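Local coordinates for Ro sixty-related protein, RSR (PDB 2NVO) that binds small RNAs that accumulate during recovery from ultraviolet irradiation and contributes to the resistance of Deinococcus radiodurans to that radiation, at residues A[314-319]-A[521-526]; A[378-383]-A[516-521]; A[389-394]-A[495-500]; A[502-505]-A[511-514]. All blocks are in the same frame, centred on the assembly; numbering follows the deposited sequence.

Contact 1: A[314-319]-A[521-526]; sequences HPLDAL and AAPNVM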
loop_
_atom_site.group_PDB
_atom_site.type_symbol
_atom_site.label_atom_id
_atom_site.label_comp_id
_atom_site.label_asym_id
_atom_site.label_seq_id
_atom_site.Cartn_x
_atom_site.Cartn_y
_atom_site.Cartn_z
ATOM N N HIS A 314 4.420 1.320 -10.309
ATOM C CA HIS A 314 4.877 2.667 -10.044
ATOM C C HIS A 314 6.384 2.643 -10.245
ATOM O O HIS A 314 7.005 1.618 -10.034
ATOM C CB HIS A 314 4.530 3.041 -8.608
ATOM C CG HIS A 314 4.755 4.483 -8.286
ATOM N ND1 HIS A 314 5.982 4.972 -7.896
ATOM C CD2 HIS A 314 3.909 5.539 -8.292
ATOM C CE1 HIS A 314 5.878 6.268 -7.660
ATOM N NE2 HIS A 314 4.636 6.638 -7.902
ATOM N N PRO A 315 6.973 3.762 -10.680
ATOM C CA PRO A 315 8.424 3.754 -10.866
ATOM C C PRO A 315 9.187 3.297 -9.601
ATOM O O PRO A 315 10.161 2.568 -9.726
ATOM C CB PRO A 315 8.739 5.210 -11.238
ATOM C CG PRO A 315 7.459 5.728 -11.831
ATOM C CD PRO A 315 6.362 5.048 -11.056
ATOM N N LEU A 316 8.741 3.712 -8.417
ATOM C CA LEU A 316 9.351 3.267 -7.157
ATOM C C LEU A 316 9.233 1.753 -6.924
ATOM O O LEU A 316 10.057 1.158 -6.228
ATOM C CB LEU A 316 8.748 4.027 -5.975
ATOM C CG LEU A 316 9.176 5.486 -5.908
ATOM C CD1 LEU A 316 8.479 6.173 -4.738
ATOM C CD2 LEU A 316 10.695 5.557 -5.770
ATOM N N ASP A 317 8.197 1.137 -7.475
ATOM C CA ASP A 317 8.071 -0.316 -7.444
ATOM C C ASP A 317 9.234 -0.942 -8.196
ATOM O O ASP A 317 9.812 -1.924 -7.748
ATOM C CB ASP A 317 6.767 -0.768 -8.105
ATOM C CG ASP A 317 5.543 -0.443 -7.279
ATOM O OD1 ASP A 317 5.681 -0.316 -6.040
ATOM O OD2 ASP A 317 4.433 -0.325 -7.870
ATOM N N ALA A 318 9.579 -0.364 -9.348
ATOM C CA ALA A 318 10.676 -0.894 -10.123
ATOM C C ALA A 318 12.001 -0.584 -9.437
ATOM O O ALA A 318 12.899 -1.409 -9.430
ATOM C CB ALA A 318 10.652 -0.338 -11.564
ATOM N N LEU A 319 12.119 0.614 -8.866
ATOM C CA LEU A 319 13.357 0.972 -8.180
ATOM C C LEU A 319 13.569 0.017 -6.998
ATOM O O LEU A 319 14.653 -0.500 -6.827
ATOM C CB LEU A 319 13.358 2.440 -7.722
ATOM C CG LEU A 319 14.666 2.922 -7.070
ATOM C CD1 LEU A 319 15.905 2.547 -7.890
ATOM C CD2 LEU A 319 14.626 4.450 -6.800
ATOM N N ALA A 521 2.419 2.901 -0.689
ATOM C CA ALA A 521 1.150 3.621 -0.707
ATOM C C ALA A 521 1.299 5.149 -0.612
ATOM O O ALA A 521 0.354 5.895 -0.882
ATOM C CB ALA A 521 0.246 3.114 0.409
ATOM N N ALA A 522 2.481 5.614 -0.218
ATOM C CA ALA A 522 2.645 7.026 0.097
ATOM C C ALA A 522 2.405 7.949 -1.104
ATOM O O ALA A 522 1.730 8.952 -0.956
ATOM C CB ALA A 522 4.014 7.294 0.734
ATOM N N PRO A 523 2.949 7.611 -2.287
ATOM C CA PRO A 523 2.767 8.505 -3.441
ATOM C C PRO A 523 1.314 8.728 -3.817
ATOM O O PRO A 523 0.923 9.863 -4.090
ATOM C CB PRO A 523 3.494 7.767 -4.563
ATOM C CG PRO A 523 4.592 7.050 -3.835
ATOM C CD PRO A 523 3.941 6.558 -2.579
ATOM N N ASN A 524 0.518 7.668 -3.815
ATOM C CA ASN A 524 -0.900 7.807 -4.138
ATOM C C ASN A 524 -1.670 8.621 -3.087
ATOM O O ASN A 524 -2.583 9.390 -3.406
ATOM C CB ASN A 524 -1.520 6.424 -4.351
ATOM C CG ASN A 524 -1.093 5.799 -5.674
ATOM O OD1 ASN A 524 -1.297 4.608 -5.913
ATOM N ND2 ASN A 524 -0.507 6.605 -6.540
ATOM N N VAL A 525 -1.294 8.456 -1.834
ATOM C CA VAL A 525 -1.897 9.250 -0.765
ATOM C C VAL A 525 -1.545 10.727 -0.962
ATOM O O VAL A 525 -2.394 11.602 -0.799
ATOM C CB VAL A 525 -1.482 8.737 0.623
ATOM C CG1 VAL A 525 -1.796 9.767 1.731
ATOM C CG2 VAL A 525 -2.164 7.412 0.912
ATOM N N MET A 526 -0.297 11.003 -1.341
ATOM C CA MET A 526 0.139 12.386 -1.486
ATOM C C MET A 526 -0.596 13.025 -2.644
ATOM O O MET A 526 -1.013 14.173 -2.572
ATOM C CB MET A 526 1.653 12.472 -1.700
ATOM C CG MET A 526 2.458 12.198 -0.419
ATOM S SD MET A 526 4.202 11.864 -0.722
ATOM C CE MET A 526 4.730 13.410 -1.331
#
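His314 and Pro523 meet where the first turn of helix 315-326 faces the first turn of helix 522-530, and the histidine repays being followed outward atom by atom. Its CB leaves the backbone in the direction of the other helix, and CG stands anti to the backbone N (chi1 -171°), which carries the ring toward Pro523. On the near side of the imidazole, His314 ND1 turns back and accepts from Leu316 N at 3.1 Å, with Leu316 N tilted 17° out of the ring plane. His314 CE1 follows, with Pro523 CG at 4.1 Å, and at the tip His314 NE2 comes to 3.7 Å from Pro523 CB. Pro315 CD lies over one face of the ring, offset toward the rim. Leu316 adds an apolar touch, its CD1 reaching Pro523 CG at 4.1 Å, so that Pro523 CG is shared by His314 and Leu316.

The ring is thus held at one nitrogen while its far end packs. A reciprocal bond ties the backbone: His314 N donates to Asp317 OD2 at 2.9 Å, meeting the oxygen from above the carboxylate plane. Leu316 also rests on Phe518 and on Ala394 of helix 388-402. Two helix N-termini therefore abut, one from the TROVE part of the chain and one from the VWFA-like domain that closes the ring-shaped monomer, and at the first of them His314 and Asp317 form a capping box.

Contact 2: A[378-383]-A[516-521]; sequences GDVAGV and VGFDAA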
loop_
_atom_site.group_PDB
_atom_site.type_symbol
_atom_site.label_atom_id
_atom_site.label_comp_id
_atom_site.label_asym_id
_atom_site.label_seq_id
_atom_site.Cartn_x
_atom_site.Cartn_y
_atom_site.Cartn_z
ATOM N N GLY A 378 20.690 5.771 4.985
ATOM C CA GLY A 378 19.402 5.211 5.352
ATOM C C GLY A 378 18.744 4.362 4.264
ATOM O O GLY A 378 19.001 4.527 3.068
ATOM N N ASP A 379 17.893 3.446 4.697
ATOM C CA ASP A 379 17.162 2.558 3.790
ATOM C C ASP A 379 15.690 2.889 3.857
ATOM O O ASP A 379 14.975 2.379 4.704
ATOM C CB ASP A 379 17.339 1.097 4.195
ATOM C CG ASP A 379 18.780 0.628 4.107
ATOM O OD1 ASP A 379 19.510 1.037 3.175
ATOM O OD2 ASP A 379 19.173 -0.185 4.974
ATOM N N VAL A 380 15.232 3.750 2.958
ATOM C CA VAL A 380 13.851 4.192 3.004
ATOM C C VAL A 380 12.926 3.016 2.771
ATOM O O VAL A 380 13.156 2.198 1.858
ATOM C CB VAL A 380 13.571 5.265 1.934
ATOM C CG1 VAL A 380 12.067 5.593 1.879
ATOM C CG2 VAL A 380 14.408 6.533 2.210
ATOM N N ALA A 381 11.895 2.934 3.606
ATOM C CA ALA A 381 10.888 1.878 3.514
ATOM C C ALA A 381 11.505 0.488 3.680
ATOM O O ALA A 381 10.979 -0.494 3.160
ATOM C CB ALA A 381 10.124 1.974 2.157
ATOM N N GLY A 382 12.624 0.419 4.387
ATOM C CA GLY A 382 13.349 -0.826 4.553
ATOM C C GLY A 382 13.990 -1.357 3.282
ATOM O O GLY A 382 14.449 -2.496 3.251
ATOM N N VAL A 383 14.040 -0.538 2.230
ATOM C CA VAL A 383 14.634 -0.971 0.970
ATOM C C VAL A 383 16.132 -0.730 0.958
ATOM O O VAL A 383 16.566 0.403 1.013
ATOM C CB VAL A 383 13.957 -0.269 -0.235
ATOM C CG1 VAL A 383 14.641 -0.667 -1.547
ATOM C CG2 VAL A 383 12.469 -0.618 -0.255
ATOM N N VAL A 516 5.077 10.317 7.497
ATOM C CA VAL A 516 6.124 9.854 8.395
ATOM C C VAL A 516 6.618 8.508 7.871
ATOM O O VAL A 516 5.893 7.520 7.890
ATOM C CB VAL A 516 5.577 9.692 9.828
ATOM C CG1 VAL A 516 6.703 9.293 10.798
ATOM C CG2 VAL A 516 4.924 10.988 10.283
ATOM N N GLY A 517 7.854 8.481 7.402
ATOM C CA GLY A 517 8.378 7.323 6.703
ATOM C C GLY A 517 7.929 7.330 5.256
ATOM O O GLY A 517 7.489 8.355 4.717
ATOM N N PHE A 518 8.067 6.186 4.605
ATOM C CA PHE A 518 7.617 6.049 3.237
ATOM C C PHE A 518 7.303 4.596 2.992
ATOM O O PHE A 518 7.810 3.720 3.688
ATOM C CB PHE A 518 8.680 6.524 2.241
ATOM C CG PHE A 518 8.117 7.282 1.064
ATOM C CD1 PHE A 518 7.420 8.455 1.257
ATOM C CD2 PHE A 518 8.315 6.840 -0.242
ATOM C CE1 PHE A 518 6.899 9.174 0.176
ATOM C CE2 PHE A 518 7.808 7.566 -1.337
ATOM C CZ PHE A 518 7.103 8.732 -1.120
ATOM N N ASP A 519 6.454 4.362 2.005
ATOM C CA ASP A 519 6.159 3.024 1.524
ATOM C C ASP A 519 5.457 3.159 0.184
ATOM O O ASP A 519 5.294 4.271 -0.334
ATOM C CB ASP A 519 5.320 2.209 2.533
ATOM C CG ASP A 519 3.961 2.840 2.848
ATOM O OD1 ASP A 519 3.465 3.667 2.065
ATOM O OD2 ASP A 519 3.374 2.495 3.903
ATOM N N ALA A 520 5.043 2.027 -0.361
ATOM C CA ALA A 520 4.451 1.971 -1.678
ATOM C C ALA A 520 3.142 2.753 -1.794
ATOM O O ALA A 520 2.802 3.222 -2.867
ATOM C CB ALA A 520 4.253 0.507 -2.103
ATOM N N ALA A 521 2.419 2.901 -0.689
ATOM C CA ALA A 521 1.150 3.621 -0.707
ATOM C C ALA A 521 1.299 5.149 -0.612
ATOM O O ALA A 521 0.354 5.895 -0.882
ATOM C CB ALA A 521 0.246 3.114 0.409
#
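Val380 and Ala381 press against Phe518 in two ways. The apolar contact is carried by Val380: its CG1 is anti to the backbone N (chi1 173°), a setting that carries this methyl across to Phe518 CB, 3.5 Å away. The two side chains meet at a slant, and it is the root of the phenylalanine that is touched, since the far end of its ring leads away from the 378-383 loop.

The second kind sets a methyl against backbone. Ala381 CB points at the 516-521 segment and lies 3.3 Å from Phe518 O, with Asp519 CA at 4.2 Å; the methyl offers this carbonyl close van der Waals contact but no donor.

Polar bonds stay on each side of the contact. Val383 N donates to Val380 O at 2.9 Å, closing a tight turn that presents Ala381 at its corner, while Asp379 OD1 accepts from Gly385 N, just beyond the 378-383 segment. In the 516-521 segment Asp519 OD1 receives a weak bond from Ala521 N, a cap at the approach to helix 522-530.

Around these residues, Phe518 extends to Leu497, to Leu316 of helix 315-326 and to Pro523 and Met526 of helix 522-530, while the backbones of Val516 and Gly517 bond to strands 56-59 and 491-496 respectively. The 378-383 loop, leading from strand 364-369 to helix 388-402, thus packs on the link between the last strand and the last helix.

Contact 3: A[389-394]-A[495-500]; sequences NMAAAA and VGLTAT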
loop_
_atom_site.group_PDB
_atom_site.type_symbol
_atom_site.label_atom_id
_atom_site.label_comp_id
_atom_site.label_asym_id
_atom_site.label_seq_id
_atom_site.Cartn_x
_atom_site.Cartn_y
_atom_site.Cartn_z
ATOM N N ASN A 389 17.976 10.595 -0.360
ATOM C CA ASN A 389 18.396 11.381 -1.519
ATOM C C ASN A 389 17.899 10.724 -2.816
ATOM O O ASN A 389 17.308 11.381 -3.653
ATOM C CB ASN A 389 19.928 11.559 -1.525
ATOM C CG ASN A 389 20.477 12.057 -2.855
ATOM O OD1 ASN A 389 20.134 13.154 -3.338
ATOM N ND2 ASN A 389 21.384 11.276 -3.433
ATOM N N MET A 390 18.085 9.415 -2.929
ATOM C CA MET A 390 17.590 8.676 -4.086
ATOM C C MET A 390 16.064 8.752 -4.191
ATOM O O MET A 390 15.517 8.983 -5.274
ATOM C CB MET A 390 18.064 7.223 -4.031
ATOM C CG MET A 390 17.738 6.420 -5.282
ATOM S SD MET A 390 18.183 4.679 -5.130
ATOM C CE MET A 390 19.960 4.787 -4.917
ATOM N N ALA A 391 15.375 8.545 -3.071
ATOM C CA ALA A 391 13.914 8.567 -3.072
ATOM C C ALA A 391 13.371 9.932 -3.508
ATOM O O ALA A 391 12.447 10.006 -4.335
ATOM C CB ALA A 391 13.351 8.181 -1.703
ATOM N N ALA A 392 13.922 10.997 -2.932
ATOM C CA ALA A 392 13.514 12.358 -3.241
ATOM C C ALA A 392 13.807 12.740 -4.712
ATOM O O ALA A 392 13.017 13.463 -5.355
ATOM C CB ALA A 392 14.181 13.350 -2.273
ATOM N N ALA A 393 14.945 12.273 -5.225
ATOM C CA ALA A 393 15.297 12.494 -6.625
ATOM C C ALA A 393 14.350 11.772 -7.553
ATOM O O ALA A 393 13.964 12.324 -8.606
ATOM C CB ALA A 393 16.753 12.093 -6.914
ATOM N N ALA A 394 13.985 10.540 -7.184
ATOM C CA ALA A 394 12.994 9.758 -7.925
ATOM C C ALA A 394 11.640 10.491 -7.976
ATOM O O ALA A 394 11.044 10.654 -9.058
ATOM C CB ALA A 394 12.828 8.341 -7.299
ATOM N N VAL A 495 7.437 15.344 3.944
ATOM C CA VAL A 495 7.798 13.944 3.928
ATOM C C VAL A 495 9.104 13.704 4.705
ATOM O O VAL A 495 10.168 14.141 4.285
ATOM C CB VAL A 495 7.964 13.440 2.483
ATOM C CG1 VAL A 495 8.216 11.900 2.498
ATOM C CG2 VAL A 495 6.722 13.748 1.687
ATOM N N GLY A 496 8.998 13.034 5.845
ATOM C CA GLY A 496 10.175 12.555 6.553
ATOM C C GLY A 496 10.435 11.140 6.134
ATOM O O GLY A 496 9.887 10.202 6.731
ATOM N N LEU A 497 11.265 10.980 5.103
ATOM C CA LEU A 497 11.440 9.698 4.421
ATOM C C LEU A 497 11.921 8.564 5.343
ATOM O O LEU A 497 11.589 7.415 5.123
ATOM C CB LEU A 497 12.392 9.831 3.218
ATOM C CG LEU A 497 11.827 10.621 2.026
ATOM C CD1 LEU A 497 12.989 11.162 1.189
ATOM C CD2 LEU A 497 10.841 9.804 1.192
ATOM N N THR A 498 12.697 8.900 6.364
ATOM C CA THR A 498 13.134 7.904 7.351
ATOM C C THR A 498 12.718 8.299 8.771
ATOM O O THR A 498 13.307 7.831 9.735
ATOM C CB THR A 498 14.671 7.756 7.349
ATOM O OG1 THR A 498 15.266 9.047 7.546
ATOM C CG2 THR A 498 15.157 7.167 6.031
ATOM N N ALA A 499 11.712 9.163 8.889
ATOM C CA ALA A 499 11.248 9.654 10.174
ATOM C C ALA A 499 10.425 8.595 10.909
ATOM O O ALA A 499 9.811 7.734 10.295
ATOM C CB ALA A 499 10.417 10.918 9.988
ATOM N N THR A 500 10.420 8.655 12.229
ATOM C CA THR A 500 9.521 7.807 13.009
ATOM C C THR A 500 8.418 8.695 13.605
ATOM O O THR A 500 7.290 8.252 13.802
ATOM C CB THR A 500 10.274 7.025 14.124
ATOM O OG1 THR A 500 10.959 7.948 14.956
ATOM C CG2 THR A 500 11.302 6.068 13.520
#
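Leu497 drives its forked end against helix 388-402, meeting the methyl groups of Ala391 and Ala392. This is the close-fitting part of the contact. CG lies anti to the carbonyl carbon (chi1 -70°), and both branches straddle Ala391 CB, with Leu497 CD2 at 4.2 Å, while Leu497 CD1 also reaches Ala392 CB at 4.3 Å. Leu497 CD1 is 4.2 Å from Ala392 N as well, a van der Waals approach to the helix backbone. Small residues at both positions let it come this near, with the CA atoms of Ala391 and Leu497 8.0 Å apart. All three residues are buried, and Tyr463 of strand 459-464 touches both Ala392 and Leu497, while Phe518 lies against the leucine too.

The looser side begins directly beyond. Gly496 to Ala499 form a type I turn, closed by Ala499 N donating to Gly496 O at 3.0 Å, and this turn bends the chain away from the helix. Thr498 and Ala499 are partly exposed, and by Thr500 the chain is at the surface, with its side chain well removed from the helix.

What joins the side chains is hydrocarbon: one branched side chain lies on two methyls at ordinary van der Waals separations. Such chemistry has little directional demand, and is consistent with a seat of helix 388-402 on the C-terminal end of strand 491-496 that depends, at this contact, on shape and burial, with the turn helping to place the leucine.

Contact 4: A[502-505]-A[511-514]; sequences FSIA and DMLD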
loop_
_atom_site.group_PDB
_atom_site.type_symbol
_atom_site.label_atom_id
_atom_site.label_comp_id
_atom_site.label_asym_id
_atom_site.label_seq_id
_atom_site.Cartn_x
_atom_site.Cartn_y
_atom_site.Cartn_z
ATOM N N PHE A 502 7.335 13.229 13.741
ATOM C CA PHE A 502 7.520 14.677 13.732
ATOM C C PHE A 502 6.140 15.288 13.579
ATOM O O PHE A 502 5.193 14.586 13.270
ATOM C CB PHE A 502 8.467 15.127 12.611
ATOM C CG PHE A 502 7.937 14.879 11.211
ATOM C CD1 PHE A 502 7.239 15.874 10.527
ATOM C CD2 PHE A 502 8.150 13.667 10.584
ATOM C CE1 PHE A 502 6.764 15.665 9.239
ATOM C CE2 PHE A 502 7.682 13.443 9.298
ATOM C CZ PHE A 502 6.986 14.442 8.619
ATOM N N SER A 503 5.997 16.579 13.837
ATOM C CA SER A 503 4.692 17.203 13.651
ATOM C C SER A 503 4.807 18.643 13.158
ATOM O O SER A 503 5.393 19.511 13.819
ATOM C CB SER A 503 3.830 17.106 14.914
ATOM O OG SER A 503 4.442 17.769 15.996
ATOM N N ILE A 504 4.246 18.869 11.976
ATOM C CA ILE A 504 4.291 20.168 11.313
ATOM C C ILE A 504 2.877 20.543 10.944
ATOM O O ILE A 504 2.444 21.670 11.175
ATOM C CB ILE A 504 5.098 20.093 10.014
ATOM C CG1 ILE A 504 6.532 19.614 10.296
ATOM C CG2 ILE A 504 5.062 21.437 9.275
ATOM C CD1 ILE A 504 7.575 20.687 10.340
ATOM N N ALA A 505 2.164 19.582 10.363
ATOM C CA ALA A 505 0.771 19.768 9.989
ATOM C C ALA A 505 -0.092 20.120 11.196
ATOM O O ALA A 505 -0.045 19.447 12.227
ATOM C CB ALA A 505 0.223 18.514 9.300
ATOM N N ASP A 511 -5.134 21.938 5.090
ATOM C CA ASP A 511 -4.217 22.188 3.982
ATOM C C ASP A 511 -2.813 21.605 4.211
ATOM O O ASP A 511 -1.887 21.961 3.507
ATOM C CB ASP A 511 -4.139 23.697 3.655
ATOM C CG ASP A 511 -3.761 24.561 4.873
ATOM O OD1 ASP A 511 -3.517 24.019 5.972
ATOM O OD2 ASP A 511 -3.704 25.803 4.732
ATOM N N MET A 512 -2.674 20.706 5.182
ATOM C CA MET A 512 -1.354 20.198 5.556
ATOM C C MET A 512 -1.357 18.693 5.770
ATOM O O MET A 512 -2.292 18.139 6.348
ATOM C CB MET A 512 -0.869 20.865 6.850
ATOM C CG MET A 512 -0.843 22.369 6.774
ATOM S SD MET A 512 -0.359 23.149 8.329
ATOM C CE MET A 512 1.429 23.117 8.214
ATOM N N LEU A 513 -0.282 18.046 5.339
ATOM C CA LEU A 513 -0.140 16.599 5.509
ATOM C C LEU A 513 1.304 16.276 5.876
ATOM O O LEU A 513 2.220 16.745 5.211
ATOM C CB LEU A 513 -0.475 15.882 4.200
ATOM C CG LEU A 513 -0.272 14.361 4.241
ATOM C CD1 LEU A 513 -1.313 13.756 5.134
ATOM C CD2 LEU A 513 -0.340 13.748 2.829
ATOM N N ASP A 514 1.492 15.483 6.924
ATOM C CA ASP A 514 2.806 14.950 7.282
ATOM C C ASP A 514 2.829 13.480 6.875
ATOM O O ASP A 514 1.915 12.719 7.212
ATOM C CB ASP A 514 3.033 15.030 8.797
ATOM C CG ASP A 514 3.278 16.441 9.293
ATOM O OD1 ASP A 514 3.528 17.351 8.471
ATOM O OD2 ASP A 514 3.243 16.644 10.520
HETATM O O HOH W 1 2.505 14.567 12.123
HETATM O O HOH W 2 0.978 17.030 13.089
#
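Asp514 turns its carboxylate toward the backbone of Ile504 and Ala505, and the other side chains are disposed about that group. Its CG stands anti to the carbonyl carbon (chi1 -73°), which sets OD2 before two successive amides. Ile504 N donates at 2.8 Å to the syn lone pair of Asp514 OD2, nearly straight; Ala505 N reaches the same OD2 at 3.1 Å, also on the syn side but tilted 32° out of the carboxylate plane, and adds a weak bond to OD1. Two water molecules lie near OD2 as well, one 2.7 Å from it and next to Phe502 O, the other more loosely placed and near Ala505 O. An oxygen that accepts from two amides would probably be stabilised as the anion.

Phe502 crosses the carboxylate at a slant, the planes 42° apart, with its CE1 3.6 Å from Asp514 CG. Ile504 stands at about a right angle to the aspartate and likewise to Met512. The methionine bends at its sulfur and brings CE to 3.4 Å from Ile504 O, while further back Met512 CB lies 3.6 Å from Ala505 CB.

Phe502 and Ile504 both also rest on Val494 of strand 491-496, and Met512 packs on helix 475-486. An aspartate on a strand, gathering consecutive amides of the preceding loop, here pins the connection between two neighbouring parallel strands, 491-496 and 512-517, in the Rossmann-like sheet of the VWFA-like domain.

How the contacts relate
From the N terminus, segment 314-319 comes first and waits longest for its partner: contact 1 closes a loop of about 200 residues that encloses the other three contacts. Next, 378-383 opens contact 2, whose loop contains contacts 3 and 4. Inside it, 389-394 is answered by 495-500, and only after contact 3 has closed does the short loop of contact 4 open and shut, so these two stand in series and no loops cross. Physically, Phe518 bridges contacts 1, 2 and 3, and Met526 of contact 1 also reaches Val495 of contact 3. Contact 4 joins through Phe502, which meets Val516 and Gly496. Together they tie the sheet's strands 491-496 and 512-517 to helices 388-402, 522-530 and 315-326.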